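Local coordinates for putative immunoglobulin-blocking virulence protein (Mycoplasma mycoides subsp. capri, PDB 7ADK) that probably binds host immunoglobulins and blocks their action as a mycoplasma virulence factor, working together with a partner lipoprotein, at residues T685-I690 with K719-P724; S691-L696 with I723-D728. All blocks are in the same frame, centred on the assembly; numbering follows the deposited sequence.

Interaction 1 (T685-I690 with K719-P724)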
loop_
_atom_site.group_PDB
_atom_site.type_symbol
_atom_site.label_atom_id
_atom_site.label_comp_id
_atom_site.label_asym_id
_atom_site.label_seq_id
_atom_site.Cartn_x
_atom_site.Cartn_y
_atom_site.Cartn_z
ATOM N N THR A 685 15.321 -14.143 11.983
ATOM C CA THR A 685 14.608 -14.821 13.072
ATOM C C THR A 685 15.347 -16.072 13.554
ATOM O O THR A 685 14.923 -16.718 14.511
ATOM C CB THR A 685 13.160 -15.145 12.669
ATOM O OG1 THR A 685 13.126 -16.018 11.564
ATOM C CG2 THR A 685 12.377 -13.888 12.281
ATOM N N THR A 686 16.484 -16.419 12.954
ATOM C CA THR A 686 17.542 -17.183 13.642
ATOM C C THR A 686 18.502 -16.201 14.344
ATOM O O THR A 686 18.395 -14.981 14.244
ATOM C CB THR A 686 18.208 -18.184 12.670
ATOM O OG1 THR A 686 17.234 -19.133 12.310
ATOM C CG2 THR A 686 19.373 -19.020 13.203
ATOM N N SER A 687 19.394 -16.725 15.165
ATOM C CA SER A 687 20.166 -15.972 16.139
ATOM C C SER A 687 21.156 -14.949 15.575
ATOM O O SER A 687 21.560 -14.992 14.419
ATOM C CB SER A 687 20.978 -16.987 16.952
ATOM O OG SER A 687 20.181 -18.086 17.338
ATOM N N ILE A 688 21.683 -14.111 16.463
ATOM C CA ILE A 688 23.016 -13.541 16.263
ATOM C C ILE A 688 24.024 -14.679 16.461
ATOM O O ILE A 688 24.128 -15.226 17.561
ATOM C CB ILE A 688 23.276 -12.394 17.250
ATOM C CG1 ILE A 688 22.275 -11.256 16.994
ATOM C CG2 ILE A 688 24.727 -11.910 17.144
ATOM C CD1 ILE A 688 22.493 -10.045 17.888
ATOM N N ARG A 689 24.766 -15.049 15.420
ATOM C CA ARG A 689 25.851 -16.029 15.505
ATOM C C ARG A 689 27.125 -15.307 15.907
ATOM O O ARG A 689 27.649 -14.507 15.140
ATOM C CB ARG A 689 25.972 -16.776 14.170
ATOM C CG ARG A 689 27.218 -17.680 14.084
ATOM C CD ARG A 689 27.367 -18.424 12.754
ATOM N NE ARG A 689 26.304 -19.418 12.507
ATOM C CZ ARG A 689 26.293 -20.283 11.510
ATOM N NH1 ARG A 689 27.279 -20.402 10.674
ATOM N NH2 ARG A 689 25.276 -21.057 11.318
ATOM N N ILE A 690 27.638 -15.617 17.088
ATOM C CA ILE A 690 28.885 -15.066 17.605
ATOM C C ILE A 690 30.000 -16.056 17.263
ATOM O O ILE A 690 29.974 -17.206 17.709
ATOM C CB ILE A 690 28.764 -14.795 19.119
ATOM C CG1 ILE A 690 27.659 -13.752 19.389
ATOM C CG2 ILE A 690 30.116 -14.333 19.686
ATOM C CD1 ILE A 690 27.396 -13.444 20.860
ATOM N N LYS A 719 17.434 -14.782 20.563
ATOM C CA LYS A 719 18.259 -15.976 20.311
ATOM C C LYS A 719 19.719 -15.660 19.969
ATOM O O LYS A 719 20.029 -14.863 19.087
ATOM C CB LYS A 719 17.614 -16.857 19.231
ATOM C CG LYS A 719 16.312 -17.480 19.744
ATOM C CD LYS A 719 15.654 -18.448 18.758
ATOM C CE LYS A 719 15.275 -17.754 17.450
ATOM N NZ LYS A 719 14.383 -18.589 16.609
ATOM N N GLN A 720 20.628 -16.359 20.631
ATOM C CA GLN A 720 22.074 -16.282 20.426
ATOM C C GLN A 720 22.604 -17.620 19.902
ATOM O O GLN A 720 22.009 -18.667 20.123
ATOM C CB GLN A 720 22.758 -15.904 21.742
ATOM C CG GLN A 720 22.407 -14.502 22.256
ATOM C CD GLN A 720 22.889 -14.277 23.689
ATOM O OE1 GLN A 720 23.954 -14.708 24.087
ATOM N NE2 GLN A 720 22.149 -13.575 24.517
ATOM N N ILE A 721 23.714 -17.615 19.179
ATOM C CA ILE A 721 24.440 -18.825 18.770
ATOM C C ILE A 721 25.910 -18.638 19.141
ATOM O O ILE A 721 26.498 -17.625 18.788
ATOM C CB ILE A 721 24.231 -19.121 17.264
ATOM C CG1 ILE A 721 23.004 -20.024 17.049
ATOM C CG2 ILE A 721 25.474 -19.753 16.629
ATOM C CD1 ILE A 721 22.492 -20.083 15.604
ATOM N N GLN A 722 26.524 -19.643 19.759
ATOM C CA GLN A 722 27.975 -19.712 19.910
ATOM C C GLN A 722 28.498 -20.943 19.170
ATOM O O GLN A 722 28.141 -22.068 19.513
ATOM C CB GLN A 722 28.317 -19.697 21.402
ATOM C CG GLN A 722 29.825 -19.707 21.677
ATOM C CD GLN A 722 30.219 -19.188 23.062
ATOM O OE1 GLN A 722 29.466 -18.542 23.769
ATOM N NE2 GLN A 722 31.446 -19.396 23.484
ATOM N N ILE A 723 29.313 -20.742 18.126
ATOM C CA ILE A 723 29.902 -21.850 17.350
ATOM C C ILE A 723 30.889 -22.645 18.231
ATOM O O ILE A 723 31.380 -22.083 19.210
ATOM C CB ILE A 723 30.496 -21.359 16.007
ATOM C CG1 ILE A 723 31.863 -20.677 16.145
ATOM C CG2 ILE A 723 29.488 -20.475 15.260
ATOM C CD1 ILE A 723 32.523 -20.327 14.804
ATOM N N PRO A 724 31.172 -23.936 17.972
ATOM C CA PRO A 724 31.763 -24.838 18.972
ATOM C C PRO A 724 33.267 -24.614 19.238
ATOM O O PRO A 724 34.124 -25.410 18.867
ATOM C CB PRO A 724 31.393 -26.253 18.511
ATOM C CG PRO A 724 31.248 -26.122 17.005
ATOM C CD PRO A 724 30.698 -24.708 16.830
#

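Interaction 2 (S691-L696 with I723-D728)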
loop_
_atom_site.group_PDB
_atom_site.type_symbol
_atom_site.label_atom_id
_atom_site.label_comp_id
_atom_site.label_asym_id
_atom_site.label_seq_id
_atom_site.Cartn_x
_atom_site.Cartn_y
_atom_site.Cartn_z
ATOM N N SER A 691 30.972 -15.631 16.458
ATOM C CA SER A 691 32.138 -16.432 16.059
ATOM C C SER A 691 33.434 -15.968 16.750
ATOM O O SER A 691 33.513 -14.864 17.285
ATOM C CB SER A 691 32.247 -16.458 14.529
ATOM O OG SER A 691 32.539 -15.189 14.008
ATOM N N GLY A 692 34.462 -16.822 16.755
ATOM C CA GLY A 692 35.760 -16.592 17.410
ATOM C C GLY A 692 35.811 -16.905 18.915
ATOM O O GLY A 692 34.793 -16.928 19.598
ATOM N N LYS A 693 37.018 -17.143 19.439
ATOM C CA LYS A 693 37.251 -17.603 20.821
ATOM C C LYS A 693 37.202 -16.502 21.896
ATOM O O LYS A 693 37.086 -16.829 23.076
ATOM C CB LYS A 693 38.599 -18.347 20.902
ATOM C CG LYS A 693 38.725 -19.556 19.963
ATOM C CD LYS A 693 40.096 -20.226 20.102
ATOM C CE LYS A 693 40.309 -21.363 19.091
ATOM N NZ LYS A 693 40.686 -20.873 17.746
ATOM N N THR A 694 37.348 -15.225 21.530
ATOM C CA THR A 694 37.584 -14.121 22.474
ATOM C C THR A 694 36.346 -13.782 23.316
ATOM O O THR A 694 35.262 -13.528 22.781
ATOM C CB THR A 694 38.055 -12.872 21.710
ATOM O OG1 THR A 694 39.151 -13.174 20.880
ATOM C CG2 THR A 694 38.463 -11.726 22.617
ATOM N N LEU A 695 36.517 -13.687 24.642
ATOM C CA LEU A 695 35.454 -13.345 25.596
ATOM C C LEU A 695 34.970 -11.891 25.439
ATOM O O LEU A 695 35.759 -10.995 25.152
ATOM C CB LEU A 695 35.916 -13.574 27.049
ATOM C CG LEU A 695 36.313 -15.017 27.427
ATOM C CD1 LEU A 695 37.779 -15.332 27.123
ATOM C CD2 LEU A 695 36.103 -15.238 28.925
ATOM N N LEU A 696 33.683 -11.629 25.679
ATOM C CA LEU A 696 33.125 -10.268 25.703
ATOM C C LEU A 696 33.548 -9.485 26.953
ATOM O O LEU A 696 33.577 -10.025 28.057
ATOM C CB LEU A 696 31.590 -10.295 25.620
ATOM C CG LEU A 696 31.003 -11.021 24.409
ATOM C CD1 LEU A 696 29.491 -11.020 24.559
ATOM C CD2 LEU A 696 31.355 -10.345 23.093
ATOM N N ILE A 723 29.313 -20.742 18.126
ATOM C CA ILE A 723 29.902 -21.850 17.350
ATOM C C ILE A 723 30.889 -22.645 18.231
ATOM O O ILE A 723 31.380 -22.083 19.210
ATOM C CB ILE A 723 30.496 -21.359 16.007
ATOM C CG1 ILE A 723 31.863 -20.677 16.145
ATOM C CG2 ILE A 723 29.488 -20.475 15.260
ATOM C CD1 ILE A 723 32.523 -20.327 14.804
ATOM N N PRO A 724 31.172 -23.936 17.972
ATOM C CA PRO A 724 31.763 -24.838 18.972
ATOM C C PRO A 724 33.267 -24.614 19.238
ATOM O O PRO A 724 34.124 -25.410 18.867
ATOM C CB PRO A 724 31.393 -26.253 18.511
ATOM C CG PRO A 724 31.248 -26.122 17.005
ATOM C CD PRO A 724 30.698 -24.708 16.830
ATOM N N ASN A 725 33.575 -23.526 19.940
ATOM C CA ASN A 725 34.815 -23.221 20.647
ATOM C C ASN A 725 34.538 -22.242 21.812
ATOM O O ASN A 725 33.482 -21.604 21.894
ATOM C CB ASN A 725 35.912 -22.725 19.680
ATOM C CG ASN A 725 35.656 -21.412 18.950
ATOM O OD1 ASN A 725 34.996 -20.506 19.417
ATOM N ND2 ASN A 725 36.231 -21.249 17.782
ATOM N N GLY A 726 35.475 -22.135 22.750
ATOM C CA GLY A 726 35.281 -21.329 23.955
ATOM C C GLY A 726 34.369 -21.991 24.991
ATOM O O GLY A 726 34.186 -23.211 24.994
ATOM N N SER A 727 33.851 -21.195 25.926
ATOM C CA SER A 727 33.378 -21.692 27.222
ATOM C C SER A 727 31.849 -21.745 27.343
ATOM O O SER A 727 31.354 -22.346 28.295
ATOM C CB SER A 727 33.876 -20.761 28.331
ATOM O OG SER A 727 35.265 -20.512 28.218
ATOM N N ASP A 728 31.102 -21.092 26.441
ATOM C CA ASP A 728 29.742 -20.606 26.715
ATOM C C ASP A 728 29.751 -19.670 27.936
ATOM O O ASP A 728 29.223 -19.948 29.010
ATOM C CB ASP A 728 28.684 -21.727 26.723
ATOM C CG ASP A 728 28.552 -22.419 25.367
ATOM O OD1 ASP A 728 28.347 -21.718 24.356
ATOM O OD2 ASP A 728 28.599 -23.663 25.316
#

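Interaction 1 (T685-I690 with K719-P724)
Ile721 and Arg689 lie side by side on neighbouring parallel strands, 720-722 and 688-690, with their side chains on the same face of the sheet. The backbone holds them in register. Ile688 N donates to Lys719 O (3.2 Å), Ile721 N to Ile688 O (2.9 Å), and Ile690 N to Ile721 O (2.9 Å), the last with an N-H...O angle of 170°. The same two strands form a beta-alpha-beta unit, since helix 698-709 lies in the connection between them. Ile688 projects from the other face onto Leu704, Tyr707 and Phe708 of that helix, where a branched hydrocarbon is at home.

Along the side chain of Ile721, CB rests against Ser687 CB at 3.9 Å. From there CG1 (3.4 Å from Ser687 OG) and CD1 both pass over the Ser687 side chain, and CD1 also reaches the methyl CG2 of Thr686 at 4.1 Å. The other branch, CG2, meets the aliphatic stem of Arg689 at CG, 3.7 Å away. Having CG anti to its backbone N (chi1 171°), Arg689 slants CB and CG across Ile721 CG2 and passes Ile723 CG2 nearly at right angles with CG and CD, while its charged end makes a cation-pi contact with Tyr649. The short Ser687, its CB pointing toward 719-724, fits closely between Lys719 CB and Ile721 CG1, and its OG makes a weak hydrogen bond to Gln720 O.

At the other end of the contact, Lys719 reaches back with a bend at chi3 (-61°) and gives NZ to Thr685 O at 2.9 Å. The same ammonium forms a salt bridge with Asp158 of the lipoprotein chain, and Thr685 OG1 bonds to Glu258 O of that chain. Directional amide bonds and aliphatic packing therefore fix the strand pair, while its lysine end also contributes charge to the interface between the two proteins.

Interaction 2 (S691-L696 with I723-D728)
Across 691-696 and 723-728 the CA atoms of Ser691 and Ile723 lie 6.0 Å apart and those of Lys693 and Gly726 5.3 Å. Ile723, its CB directed at 691-696, ends with CD1 3.9 Å from Ser691 CB, and the same methyl also rests on Ser691 CA. In Ser691 a chi1 of 66° sets OG between the backbone N and the carbonyl carbon, where it hydrogen-bonds Glu651 OE2. Serine suits the place because its CB packs on a methyl group while its hydroxyl bonds to Glu651.

Segment 723-728 is shaped by an inverse gamma turn centred on Pro724, whose ring already restricts phi to the range such a turn needs. It is closed by Asn725 N bonding to Ile723 O at 2.7 Å, and after it the CB of Asn725 points toward 691-696. The two segments follow adjacent strands of a beta-alpha-beta unit, and 691-696 leads into helix 698-709.

Asn725 carries the rest of the contact. Its amide lies across the start of the Lys693 chain, the two side chains meeting at about a right angle, with ND2 3.7 Å from Lys693 CG. OD1 stands 3.6 Å from Gly692 O; both are acceptors, so this is simple proximity rather than a bond. Gly692 and Gly726 both have positive phi (83° and 76°), a conformation that glycine adopts readily. In Lys693 it is CG that makes the contact with the Asn725 amide, and the long, flexible chain suits an exposed place; a bend at chi4 leaves NZ not far from that amide, though not bonded to it.

In the fold
Both contacts join the same two neighbouring lengths of chain, and Ile723 and Pro724 belong to both. Interaction 1 is the partly buried one, pairing the middle and edge strands of a three-stranded parallel sheet; interaction 2, about 11 Å away between centres, lies at the surface, farther along the chain from those strands. Burial shifts the chemistry. In 685-690 with 719-724, regular backbone bonds combine with branched aliphatic packing, whereas 691-696 with 723-728 relies on a few van der Waals touches and buries less than half as much area. Only interaction 1 reaches the lipoprotein chain. Gln722 connects the two: its amide packs on Asp728, and NE2 hydrogen-bonds to Glu729 OE1 and, weakly, to Asn725 O.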